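Local coordinates for protein beta subunit of a putative Aromatic-ring-hydroxylating dioxygenase (Novosphingobium aromaticivorans DSM 12444, PDB 3EBY) that probably forms the beta subunit of a ring-hydroxylating dioxygenase, an enzyme type that oxidises aromatic rings, although its own role has not been established, at residues D17-A22 and D132-S137; T37-V40 and L44-V47; A21-C26 and K144-I149. One frame throughout, in Å; residues are numbered along the deposited sequence. Where two conformers were deposited one is given.

Overall arrangement
All three contacts are buried. Contacts 1 and 3 both hold helix 8-28 against the sheet, through the neighbouring strands 122-135 and 142-150. Contact 2 uses no helix. It joins the short strand 39-40 to strand 43-49, and both of these meet strand 142-150. The chemistry differs with place in the fold. Contact 1 is an edge-to-face phenylalanine pair beside a water bridge. Contact 3, close to the centre of the chain, is a cation-pi contact. Contact 2 is an oblique apolar meeting of two rings. Arg146 links contacts 1 and 3, and Tyr23 of contact 3 packs on Tyr45 of contact 2. Contacts 1 and 3 also touch the second subunit.

Contact 1. Residues D17-A22 and D132-S137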
ATOM      1  N   ASP A  17       1.669  -0.804 -12.930  1.00 15.17           N
ATOM      2  CA  ASP A  17       1.046  -0.322 -11.711  1.00 16.14           C
ATOM      3  C   ASP A  17      -0.487  -0.099 -11.883  1.00 12.50           C
ATOM      4  O   ASP A  17      -1.260  -0.470 -11.009  1.00 16.39           O
ATOM      5  CB  ASP A  17       1.732   0.948 -11.199  1.00 14.78           C
ATOM      6  CG  ASP A  17       3.127   0.686 -10.609  1.00 13.46           C
ATOM      7  OD1 ASP A  17       3.362  -0.415 -10.052  1.00 14.16           O
ATOM      8  OD2 ASP A  17       3.966   1.632 -10.643  1.00 18.41           O
ATOM      9  N   ASP A  18      -0.915   0.405 -13.040  1.00 14.27           N
ATOM     10  CA  ASP A  18      -2.357   0.550 -13.344  1.00 15.23           C
ATOM     11  C   ASP A  18      -3.043  -0.827 -13.382  1.00 15.49           C
ATOM     12  O   ASP A  18      -4.095  -1.032 -12.764  1.00 14.51           O
ATOM     13  CB  ASP A  18      -2.555   1.221 -14.709  1.00 14.85           C
ATOM     14  CG  ASP A  18      -2.326   2.720 -14.686  1.00 18.21           C
ATOM     15  OD1 ASP A  18      -2.231   3.336 -13.615  1.00 17.96           O
ATOM     16  OD2 ASP A  18      -2.345   3.302 -15.797  1.00 18.57           O
ATOM     17  N   PHE A  19      -2.403  -1.782 -14.057  1.00 14.90           N
ATOM     18  CA  PHE A  19      -2.900  -3.152 -14.111  1.00 15.96           C
ATOM     19  C   PHE A  19      -3.126  -3.688 -12.686  1.00 15.16           C
ATOM     20  O   PHE A  19      -4.199  -4.222 -12.372  1.00 14.87           O
ATOM     21  CB  PHE A  19      -1.899  -4.060 -14.863  1.00 16.17           C
ATOM     22  CG  PHE A  19      -2.327  -5.505 -14.938  1.00 13.94           C
ATOM     23  CD1 PHE A  19      -2.173  -6.341 -13.845  1.00 14.29           C
ATOM     24  CD2 PHE A  19      -2.991  -5.992 -16.067  1.00 15.46           C
ATOM     25  CE1 PHE A  19      -2.592  -7.637 -13.876  1.00 17.67           C
ATOM     26  CE2 PHE A  19      -3.452  -7.311 -16.099  1.00 15.42           C
ATOM     27  CZ  PHE A  19      -3.253  -8.133 -14.986  1.00 17.77           C
ATOM     28  N   ASN A  20      -2.124  -3.544 -11.810  1.00 15.18           N
ATOM     29  CA  ASN A  20      -2.244  -4.100 -10.452  1.00 13.99           C
ATOM     30  C   ASN A  20      -3.372  -3.430  -9.644  1.00 13.94           C
ATOM     31  O   ASN A  20      -4.119  -4.114  -8.952  1.00 15.83           O
ATOM     32  CB  ASN A  20      -0.904  -4.031  -9.696  1.00 18.93           C
ATOM     33  CG  ASN A  20       0.063  -5.139 -10.126  1.00 16.66           C
ATOM     34  OD1 ASN A  20      -0.356  -6.120 -10.726  1.00 17.33           O
ATOM     35  ND2 ASN A  20       1.374  -4.901  -9.956  1.00 16.14           N
ATOM     36  N   ALA A  21      -3.504  -2.113  -9.766  1.00 16.10           N
ATOM     37  CA  ALA A  21      -4.590  -1.388  -9.070  1.00 15.36           C
ATOM     38  C   ALA A  21      -5.966  -1.935  -9.477  1.00 16.40           C
ATOM     39  O   ALA A  21      -6.794  -2.265  -8.630  1.00 14.89           O
ATOM     40  CB  ALA A  21      -4.489   0.119  -9.333  1.00 13.87           C
ATOM     41  N   ALA A  22      -6.165  -2.124 -10.784  1.00 15.64           N
ATOM     42  CA  ALA A  22      -7.426  -2.602 -11.331  1.00 16.38           C
ATOM     43  C   ALA A  22      -7.648  -4.085 -11.035  1.00 15.68           C
ATOM     44  O   ALA A  22      -8.756  -4.492 -10.804  1.00 16.65           O
ATOM     45  CB  ALA A  22      -7.464  -2.366 -12.826  1.00 21.13           C
ATOM     46  N   ASP A 132       5.718 -11.851 -11.718  1.00 16.38           N
ATOM     47  CA  ASP A 132       4.937 -11.775 -12.941  1.00 16.62           C
ATOM     48  C   ASP A 132       5.775 -11.742 -14.223  1.00 15.93           C
ATOM     49  O   ASP A 132       6.908 -11.211 -14.251  1.00 13.10           O
ATOM     50  CB  ASP A 132       4.072 -10.504 -12.931  1.00 16.11           C
ATOM     51  CG  ASP A 132       3.124 -10.439 -11.764  1.00 17.21           C
ATOM     52  OD1 ASP A 132       2.511 -11.478 -11.425  1.00 15.29           O
ATOM     53  OD2 ASP A 132       2.947  -9.315 -11.214  1.00 15.90           O
ATOM     54  N   ARG A 133       5.164 -12.257 -15.287  1.00 16.28           N
ATOM     55  CA  ARG A 133       5.596 -12.016 -16.662  1.00 14.50           C
ATOM     56  C   ARG A 133       4.415 -11.406 -17.401  1.00 18.27           C
ATOM     57  O   ARG A 133       3.335 -12.019 -17.479  1.00 16.92           O
ATOM     58  CB  ARG A 133       6.011 -13.316 -17.356  1.00 18.27           C
ATOM     59  CG  ARG A 133       7.152 -14.024 -16.668  1.00 22.83           C
ATOM     60  CD  ARG A 133       7.761 -15.129 -17.529  1.00 27.76           C
ATOM     61  NE  ARG A 133       6.920 -16.321 -17.611  1.00 44.30           N
ATOM     62  CZ  ARG A 133       6.523 -16.905 -18.744  1.00 49.57           C
ATOM     63  NH1 ARG A 133       6.904 -16.431 -19.935  1.00 55.88           N
ATOM     64  NH2 ARG A 133       5.775 -18.008 -18.686  1.00 42.29           N
ATOM     65  N   PHE A 134       4.593 -10.153 -17.802  1.00 15.70           N
ATOM     66  CA  PHE A 134       3.599  -9.384 -18.533  1.00 12.81           C
ATOM     67  C   PHE A 134       3.881  -9.375 -20.043  1.00 14.34           C
ATOM     68  O   PHE A 134       5.027  -9.209 -20.482  1.00 17.07           O
ATOM     69  CB  PHE A 134       3.584  -7.931 -18.042  1.00 14.09           C
ATOM     70  CG  PHE A 134       2.923  -7.744 -16.732  1.00 15.86           C
ATOM     71  CD1 PHE A 134       1.548  -7.536 -16.665  1.00 22.81           C
ATOM     72  CD2 PHE A 134       3.660  -7.708 -15.566  1.00 13.05           C
ATOM     73  CE1 PHE A 134       0.917  -7.359 -15.455  1.00 18.50           C
ATOM     74  CE2 PHE A 134       3.021  -7.489 -14.343  1.00 15.39           C
ATOM     75  CZ  PHE A 134       1.640  -7.325 -14.310  1.00 17.51           C
ATOM     76  N   ASP A 135       2.811  -9.445 -20.814  1.00 18.31           N
ATOM     77  CA  ASP A 135       2.849  -9.273 -22.259  1.00 18.41           C
ATOM     78  C   ASP A 135       2.289  -7.865 -22.559  1.00 22.18           C
ATOM     79  O   ASP A 135       1.098  -7.603 -22.330  1.00 19.50           O
ATOM     80  CB  ASP A 135       1.975 -10.348 -22.895  1.00 18.80           C
ATOM     81  CG  ASP A 135       1.882 -10.230 -24.413  1.00 22.43           C
ATOM     82  OD1 ASP A 135       2.465  -9.284 -25.002  1.00 20.67           O
ATOM     83  OD2 ASP A 135       1.293 -11.158 -25.031  1.00 20.06           O
ATOM     84  N   LEU A 136       3.175  -6.949 -22.977  1.00 21.23           N
ATOM     85  CA  LEU A 136       2.799  -5.558 -23.267  1.00 22.68           C
ATOM     86  C   LEU A 136       2.705  -5.312 -24.775  1.00 22.10           C
ATOM     87  O   LEU A 136       2.759  -4.161 -25.213  1.00 24.02           O
ATOM     88  CB  LEU A 136       3.834  -4.574 -22.678  1.00 22.83           C
ATOM     89  CG  LEU A 136       3.579  -4.043 -21.272  1.00 33.85           C
ATOM     90  CD1 LEU A 136       3.070  -5.124 -20.369  1.00 25.04           C
ATOM     91  CD2 LEU A 136       4.850  -3.372 -20.692  1.00 24.59           C
ATOM     92  N   SER A 137       2.565  -6.384 -25.556  1.00 20.25           N
ATOM     93  CA  SER A 137       2.449  -6.272 -27.010  1.00 24.07           C
ATOM     94  C   SER A 137       1.051  -5.808 -27.388  1.00 27.08           C
ATOM     95  O   SER A 137       0.124  -5.894 -26.589  1.00 22.23           O
ATOM     96  CB  SER A 137       2.720  -7.624 -27.670  1.00 20.53           C
ATOM     97  OG  SER A 137       1.601  -8.490 -27.505  1.00 22.30           O
TER
HETATM   98  O   HOH W   1       3.678  -6.735 -10.567  1.00 14.44           O
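Phe19 and Phe134 pack helix 8-28 onto strand 122-135, part of the helix-on-sheet core of an NTF2-like fold. The rings form a T-shaped pair. Phe134 turns its edge to one face of Phe19, with the ring planes at 82° and the centroids 5.2 Å apart. Phe134 CE1 makes the approach and lies 3.6 Å from Phe19 CD1. It stands over the rim of the Phe19 ring, not over its centre. Phe19 has CG anti to the backbone N (chi1 179°), and this carries the ring out from the helix toward the strand. Asn20, the next residue, adds a polar link. A water accepts from Asn20 ND2 at 3.0 Å and donates to Asp132 OD2 at 2.8 Å, so it joins helix and strand beside the edge of the Phe134 ring. Asn20 OD1 lies near the edge of Phe134 and is hydrogen-bonded to Arg146 NH2. The amide therefore has a partner at both ends, which should fix its rotation. At the end of the strand, Asp135 OD1 accepts from Ser137 N at 3.0 Å, forming an Asx turn. On the helix, Asp18 forms a salt bridge with Arg94 of the second subunit. Leu143 and Val141 touch both phenylalanine rings, Leu38 packs on Phe19 and Ile16 on Phe134, while strand 122-135 runs between strands 104-116 and 142-150.

Contact 2. Residues T37-V40 and L44-V47; sequences TLFV and LYQV
The rings of Phe39 and Tyr45 stand nearly perpendicular, with planes at 87°, but they meet obliquely, with the centroids 5.8 Å apart. Trp35 makes edge-to-face contacts with both rings, so three aromatic side chains gather here. This cluster belongs to the buried interior of the NTF2-like fold, next to the curved sheet. The touching atoms are few. Phe39 CZ comes to 3.7 Å from Tyr45 CD1. Phe39 CE2 lies 3.9 Å from Tyr45 CB, so the far end of the phenylalanine ring rests at the base of the tyrosine side chain. Phe39 has CG anti to its carbonyl carbon (chi1 -64°), which carries the ring across to strand 43-49. The CA atoms of Phe39 and Leu44 remain 8.5 Å apart. The two backbones are not bonded to each other. Instead both lean on strand 142-150: Val40 pairs with Leu143, which also packs on the side chain of Phe39, and Leu44 pairs with Lys144 and Arg146. Tyr45 also touches Met62 of strand 60-64, Cys148 of strand 142-150, and Tyr23 of helix 8-28, while its polar tip reaches beyond this apolar contact, where Tyr45 OH is hydrogen-bonded to OXT of Ile163, the carboxylate end of the chain.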
ATOM      1  N   THR A  37     -10.019 -12.327 -17.908  1.00 14.54           N
ATOM      2  CA  THR A  37      -9.704 -11.453 -19.056  1.00 15.00           C
ATOM      3  C   THR A  37      -8.381 -10.686 -18.912  1.00 14.06           C
ATOM      4  O   THR A  37      -7.851 -10.144 -19.902  1.00 15.18           O
ATOM      5  CB  THR A  37     -10.845 -10.423 -19.352  1.00 13.17           C
ATOM      6  OG1 THR A  37     -10.815  -9.343 -18.417  1.00 18.19           O
ATOM      7  CG2 THR A  37     -12.236 -11.113 -19.381  1.00 16.16           C
ATOM      8  N   LEU A  38      -7.855 -10.638 -17.697  1.00 15.52           N
ATOM      9  CA  LEU A  38      -6.597  -9.917 -17.386  1.00 17.36           C
ATOM     10  C   LEU A  38      -5.359 -10.750 -17.748  1.00 16.48           C
ATOM     11  O   LEU A  38      -4.228 -10.290 -17.625  1.00 16.24           O
ATOM     12  CB  LEU A  38      -6.559  -9.537 -15.904  1.00 17.69           C
ATOM     13  CG  LEU A  38      -7.803  -8.786 -15.408  1.00 16.75           C
ATOM     14  CD1 LEU A  38      -7.687  -8.403 -13.919  1.00 16.29           C
ATOM     15  CD2 LEU A  38      -8.027  -7.516 -16.277  1.00 16.74           C
ATOM     16  N   PHE A  39      -5.600 -11.976 -18.177  1.00 14.26           N
ATOM     17  CA  PHE A  39      -4.536 -12.914 -18.572  1.00 17.34           C
ATOM     18  C   PHE A  39      -4.599 -13.206 -20.082  1.00 15.74           C
ATOM     19  O   PHE A  39      -5.647 -13.050 -20.723  1.00 15.59           O
ATOM     20  CB  PHE A  39      -4.713 -14.248 -17.838  1.00 18.09           C
ATOM     21  CG  PHE A  39      -4.572 -14.160 -16.331  1.00 14.46           C
ATOM     22  CD1 PHE A  39      -5.631 -13.745 -15.542  1.00 16.54           C
ATOM     23  CD2 PHE A  39      -3.409 -14.643 -15.704  1.00 21.10           C
ATOM     24  CE1 PHE A  39      -5.470 -13.637 -14.136  1.00 15.03           C
ATOM     25  CE2 PHE A  39      -3.284 -14.623 -14.310  1.00 14.53           C
ATOM     26  CZ  PHE A  39      -4.330 -14.132 -13.537  1.00 14.51           C
ATOM     27  N   VAL A  40      -3.473 -13.631 -20.657  1.00 13.36           N
ATOM     28  CA  VAL A  40      -3.485 -14.170 -22.024  1.00 12.38           C
ATOM     29  C   VAL A  40      -4.152 -15.550 -21.961  1.00 14.53           C
ATOM     30  O   VAL A  40      -4.296 -16.114 -20.860  1.00 14.30           O
ATOM     31  CB  VAL A  40      -2.069 -14.311 -22.615  1.00 14.32           C
ATOM     32  CG1 VAL A  40      -1.325 -12.966 -22.549  1.00 15.50           C
ATOM     33  CG2 VAL A  40      -1.246 -15.472 -21.922  1.00 14.18           C
ATOM     34  N   LEU A  44      -0.314 -18.897 -17.068  1.00 16.37           N
ATOM     35  CA  LEU A  44      -0.079 -19.671 -15.856  1.00 16.54           C
ATOM     36  C   LEU A  44      -0.381 -18.786 -14.624  1.00 16.07           C
ATOM     37  O   LEU A  44       0.088 -17.658 -14.541  1.00 20.74           O
ATOM     38  CB  LEU A  44       1.360 -20.185 -15.807  1.00 16.53           C
ATOM     39  CG  LEU A  44       1.720 -20.994 -14.537  1.00 20.88           C
ATOM     40  CD1 LEU A  44       0.969 -22.340 -14.528  1.00 20.47           C
ATOM     41  CD2 LEU A  44       3.212 -21.220 -14.444  1.00 28.49           C
ATOM     42  N   TYR A  45      -1.287 -19.257 -13.780  1.00 15.61           N
ATOM     43  CA  TYR A  45      -1.589 -18.614 -12.512  1.00 15.43           C
ATOM     44  C   TYR A  45      -1.399 -19.652 -11.420  1.00 13.09           C
ATOM     45  O   TYR A  45      -2.008 -20.722 -11.469  1.00 17.45           O
ATOM     46  CB  TYR A  45      -3.035 -18.096 -12.483  1.00 14.12           C
ATOM     47  CG  TYR A  45      -3.439 -17.512 -11.142  1.00 15.33           C
ATOM     48  CD1 TYR A  45      -3.020 -16.243 -10.766  1.00 13.59           C
ATOM     49  CD2 TYR A  45      -4.181 -18.252 -10.230  1.00 16.66           C
ATOM     50  CE1 TYR A  45      -3.370 -15.695  -9.504  1.00 12.28           C
ATOM     51  CE2 TYR A  45      -4.542 -17.725  -8.976  1.00 17.38           C
ATOM     52  CZ  TYR A  45      -4.174 -16.444  -8.637  1.00 16.35           C
ATOM     53  OH  TYR A  45      -4.533 -15.953  -7.388  1.00 16.32           O
ATOM     54  N   GLN A  46      -0.602 -19.320 -10.420  1.00 12.98           N
ATOM     55  CA  GLN A  46      -0.426 -20.221  -9.303  1.00 16.43           C
ATOM     56  C   GLN A  46      -0.211 -19.481  -7.998  1.00 15.20           C
ATOM     57  O   GLN A  46       0.214 -18.297  -7.970  1.00 16.46           O
ATOM     58  CB  GLN A  46       0.708 -21.214  -9.579  1.00 16.15           C
ATOM     59  CG  GLN A  46       2.078 -20.638  -9.608  1.00 22.73           C
ATOM     60  CD  GLN A  46       3.119 -21.625 -10.169  1.00 30.93           C
ATOM     61  OE1 GLN A  46       2.869 -22.843 -10.267  1.00 30.42           O
ATOM     62  NE2 GLN A  46       4.268 -21.100 -10.553  1.00 31.39           N
ATOM     63  N   VAL A  47      -0.542 -20.173  -6.916  1.00 16.49           N
ATOM     64  CA  VAL A  47      -0.433 -19.641  -5.562  1.00 15.27           C
ATOM     65  C   VAL A  47       0.392 -20.693  -4.771  1.00 15.48           C
ATOM     66  O   VAL A  47      -0.028 -21.863  -4.636  1.00 15.69           O
ATOM     67  CB  VAL A  47      -1.839 -19.409  -4.935  1.00 14.05           C
ATOM     68  CG1 VAL A  47      -1.699 -18.956  -3.464  1.00 14.19           C
ATOM     69  CG2 VAL A  47      -2.662 -18.351  -5.783  1.00 15.83           C
TER

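Contact 3. Residues A21-C26 and K144-I149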
ATOM      1  N   ALA A  21      -3.504  -2.113  -9.766  1.00 16.10           N
ATOM      2  CA  ALA A  21      -4.590  -1.388  -9.070  1.00 15.36           C
ATOM      3  C   ALA A  21      -5.966  -1.935  -9.477  1.00 16.40           C
ATOM      4  O   ALA A  21      -6.794  -2.265  -8.630  1.00 14.89           O
ATOM      5  CB  ALA A  21      -4.489   0.119  -9.333  1.00 13.87           C
ATOM      6  N   ALA A  22      -6.165  -2.124 -10.784  1.00 15.64           N
ATOM      7  CA  ALA A  22      -7.426  -2.602 -11.331  1.00 16.38           C
ATOM      8  C   ALA A  22      -7.648  -4.085 -11.035  1.00 15.68           C
ATOM      9  O   ALA A  22      -8.756  -4.492 -10.804  1.00 16.65           O
ATOM     10  CB  ALA A  22      -7.464  -2.366 -12.826  1.00 21.13           C
ATOM     11  N   TYR A  23      -6.553  -4.847 -10.965  1.00 16.58           N
ATOM     12  CA  TYR A  23      -6.607  -6.277 -10.637  1.00 16.19           C
ATOM     13  C   TYR A  23      -7.131  -6.450  -9.191  1.00 16.37           C
ATOM     14  O   TYR A  23      -8.031  -7.263  -8.911  1.00 15.56           O
ATOM     15  CB  TYR A  23      -5.199  -6.887 -10.795  1.00 16.31           C
ATOM     16  CG  TYR A  23      -5.073  -8.366 -10.430  1.00 13.40           C
ATOM     17  CD1 TYR A  23      -4.942  -8.777  -9.101  1.00 15.51           C
ATOM     18  CD2 TYR A  23      -5.058  -9.347 -11.415  1.00 14.81           C
ATOM     19  CE1 TYR A  23      -4.833 -10.121  -8.777  1.00 15.90           C
ATOM     20  CE2 TYR A  23      -4.945 -10.706 -11.080  1.00 14.64           C
ATOM     21  CZ  TYR A  23      -4.866 -11.078  -9.771  1.00 17.42           C
ATOM     22  OH  TYR A  23      -4.708 -12.421  -9.450  1.00 16.99           O
ATOM     23  N   GLY A  24      -6.557  -5.699  -8.265  1.00 14.00           N
ATOM     24  CA  GLY A  24      -7.016  -5.756  -6.874  1.00 14.92           C
ATOM     25  C   GLY A  24      -8.469  -5.357  -6.729  1.00 16.98           C
ATOM     26  O   GLY A  24      -9.211  -5.984  -5.976  1.00 14.85           O
ATOM     27  N   LEU A  25      -8.878  -4.282  -7.426  1.00 16.34           N
ATOM     28  CA  LEU A  25     -10.262  -3.775  -7.289  1.00 18.10           C
ATOM     29  C   LEU A  25     -11.276  -4.736  -7.921  1.00 17.66           C
ATOM     30  O   LEU A  25     -12.360  -4.934  -7.376  1.00 16.69           O
ATOM     31  CB  LEU A  25     -10.412  -2.366  -7.868  1.00 21.58           C
ATOM     32  CG  LEU A  25     -10.078  -1.232  -6.870  1.00 31.38           C
ATOM     33  CD1 LEU A  25     -10.187   0.122  -7.556  1.00 36.45           C
ATOM     34  CD2 LEU A  25     -10.986  -1.287  -5.634  1.00 29.71           C
ATOM     35  N   CYS A  26     -10.900  -5.355  -9.042  1.00 14.82           N
ATOM     36  CA  CYS A  26     -11.732  -6.371  -9.706  1.00 15.18           C
ATOM     37  C   CYS A  26     -12.091  -7.506  -8.728  1.00 15.87           C
ATOM     38  O   CYS A  26     -13.278  -7.826  -8.541  1.00 17.63           O
ATOM     39  CB  CYS A  26     -10.976  -6.894 -10.956  1.00 23.33           C
ATOM     40  SG  CYS A  26     -11.403  -8.493 -11.455  1.00 26.18           S
ATOM     41  N   LYS A 144       1.023 -12.998 -18.766  1.00 13.25           N
ATOM     42  CA  LYS A 144       1.456 -14.317 -19.289  1.00 12.91           C
ATOM     43  C   LYS A 144       1.555 -15.327 -18.116  1.00 15.16           C
ATOM     44  O   LYS A 144       1.096 -16.495 -18.208  1.00 15.34           O
ATOM     45  CB  LYS A 144       2.799 -14.187 -19.996  1.00 15.75           C
ATOM     46  CG  LYS A 144       3.372 -15.513 -20.519  1.00 20.15           C
ATOM     47  CD  LYS A 144       2.449 -16.186 -21.504  1.00 23.05           C
ATOM     48  CE  LYS A 144       3.122 -17.385 -22.184  1.00 23.74           C
ATOM     49  NZ  LYS A 144       2.206 -17.982 -23.197  1.00 19.97           N
ATOM     50  N   SER A 145       2.170 -14.892 -17.024  0.50 15.26           N
ATOM     51  CA  SER A 145       2.222 -15.720 -15.820  0.50 13.86           C
ATOM     52  C   SER A 145       2.257 -14.885 -14.555  0.50 15.64           C
ATOM     53  O   SER A 145       2.912 -13.835 -14.491  0.50 15.62           O
ATOM     54  CB  SER A 145       3.429 -16.662 -15.844  0.50 17.53           C
ATOM     55  OG  SER A 145       4.651 -15.955 -15.737  0.50 15.55           O
ATOM     56  N   ARG A 146       1.543 -15.367 -13.551  1.00 15.28           N
ATOM     57  CA  ARG A 146       1.548 -14.756 -12.177  1.00 14.39           C
ATOM     58  C   ARG A 146       1.666 -15.862 -11.157  1.00 16.59           C
ATOM     59  O   ARG A 146       0.823 -16.800 -11.100  1.00 15.44           O
ATOM     60  CB  ARG A 146       0.292 -13.918 -11.938  1.00 15.09           C
ATOM     61  CG  ARG A 146      -0.006 -13.561 -10.452  1.00 16.55           C
ATOM     62  CD  ARG A 146      -0.883 -12.294 -10.305  1.00 12.22           C
ATOM     63  NE  ARG A 146      -0.082 -11.081 -10.572  1.00 14.41           N
ATOM     64  CZ  ARG A 146      -0.543  -9.835 -10.496  1.00 16.06           C
ATOM     65  NH1 ARG A 146      -1.798  -9.592 -10.114  1.00 18.44           N
ATOM     66  NH2 ARG A 146       0.275  -8.820 -10.702  1.00 17.96           N
ATOM     67  N   THR A 147       2.694 -15.746 -10.334  1.00 14.50           N
ATOM     68  CA  THR A 147       2.895 -16.616  -9.213  1.00 16.86           C
ATOM     69  C   THR A 147       2.760 -15.772  -7.936  1.00 16.65           C
ATOM     70  O   THR A 147       3.435 -14.772  -7.781  1.00 15.66           O
ATOM     71  CB  THR A 147       4.296 -17.275  -9.253  1.00 19.27           C
ATOM     72  OG1 THR A 147       4.439 -18.077 -10.440  1.00 18.57           O
ATOM     73  CG2 THR A 147       4.521 -18.140  -8.011  1.00 19.18           C
ATOM     74  N   CYS A 148       1.823 -16.160  -7.079  1.00 16.23           N
ATOM     75  CA  CYS A 148       1.606 -15.482  -5.802  1.00 15.00           C
ATOM     76  C   CYS A 148       2.353 -16.257  -4.746  1.00 17.28           C
ATOM     77  O   CYS A 148       1.955 -17.386  -4.389  1.00 15.02           O
ATOM     78  CB  CYS A 148       0.103 -15.464  -5.461  1.00 15.20           C
ATOM     79  SG  CYS A 148      -0.984 -14.823  -6.774  1.00 17.15           S
ATOM     80  N   ILE A 149       3.521 -15.740  -4.366  1.00 14.65           N
ATOM     81  CA  ILE A 149       4.397 -16.414  -3.392  1.00 13.73           C
ATOM     82  C   ILE A 149       4.059 -15.907  -1.969  1.00 14.66           C
ATOM     83  O   ILE A 149       4.304 -14.725  -1.645  1.00 15.93           O
ATOM     84  CB  ILE A 149       5.913 -16.145  -3.697  1.00 14.93           C
ATOM     85  CG1 ILE A 149       6.272 -16.552  -5.132  1.00 17.22           C
ATOM     86  CG2 ILE A 149       6.801 -16.895  -2.657  1.00 15.93           C
ATOM     87  CD1 ILE A 149       7.745 -16.369  -5.492  1.00 19.61           C
TER
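Tyr23 on helix 8-28 and Arg146 on strand 142-150 face each other across a gap of 11.9 Å between their CA atoms, which long side chains from both segments must span. They approach from opposite directions. Arg146 NH1 ends over the centre of one face of the Tyr23 ring, 3.2 Å above its plane. This is a cation-pi contact, with Arg146 CZ 4.4 Å from the ring centroid and 5° off the ring normal. The guanidinium is not stacked flat. Its plane is turned 78° from the ring, so it presents its NH1 edge. The arginine chain bends at CG-CD (chi3 -75°) to bring NH1 there. Behind it, Arg146 CD lies 3.9 Å from Tyr23 OH. In this NTF2-like fold the contact ties the long N-terminal helix to a central strand of the sheet. Arg146 NE is held by a salt bridge to Asp132 OD1, and Tyr130 makes a further cation-pi contact with the same guanidinium. A classic beta bulge places Lys144 and Ser145 opposite Arg133 of strand 122-135. Tyr23 OH is hydrogen-bonded to Ile163 OXT and to Trp35 NE1.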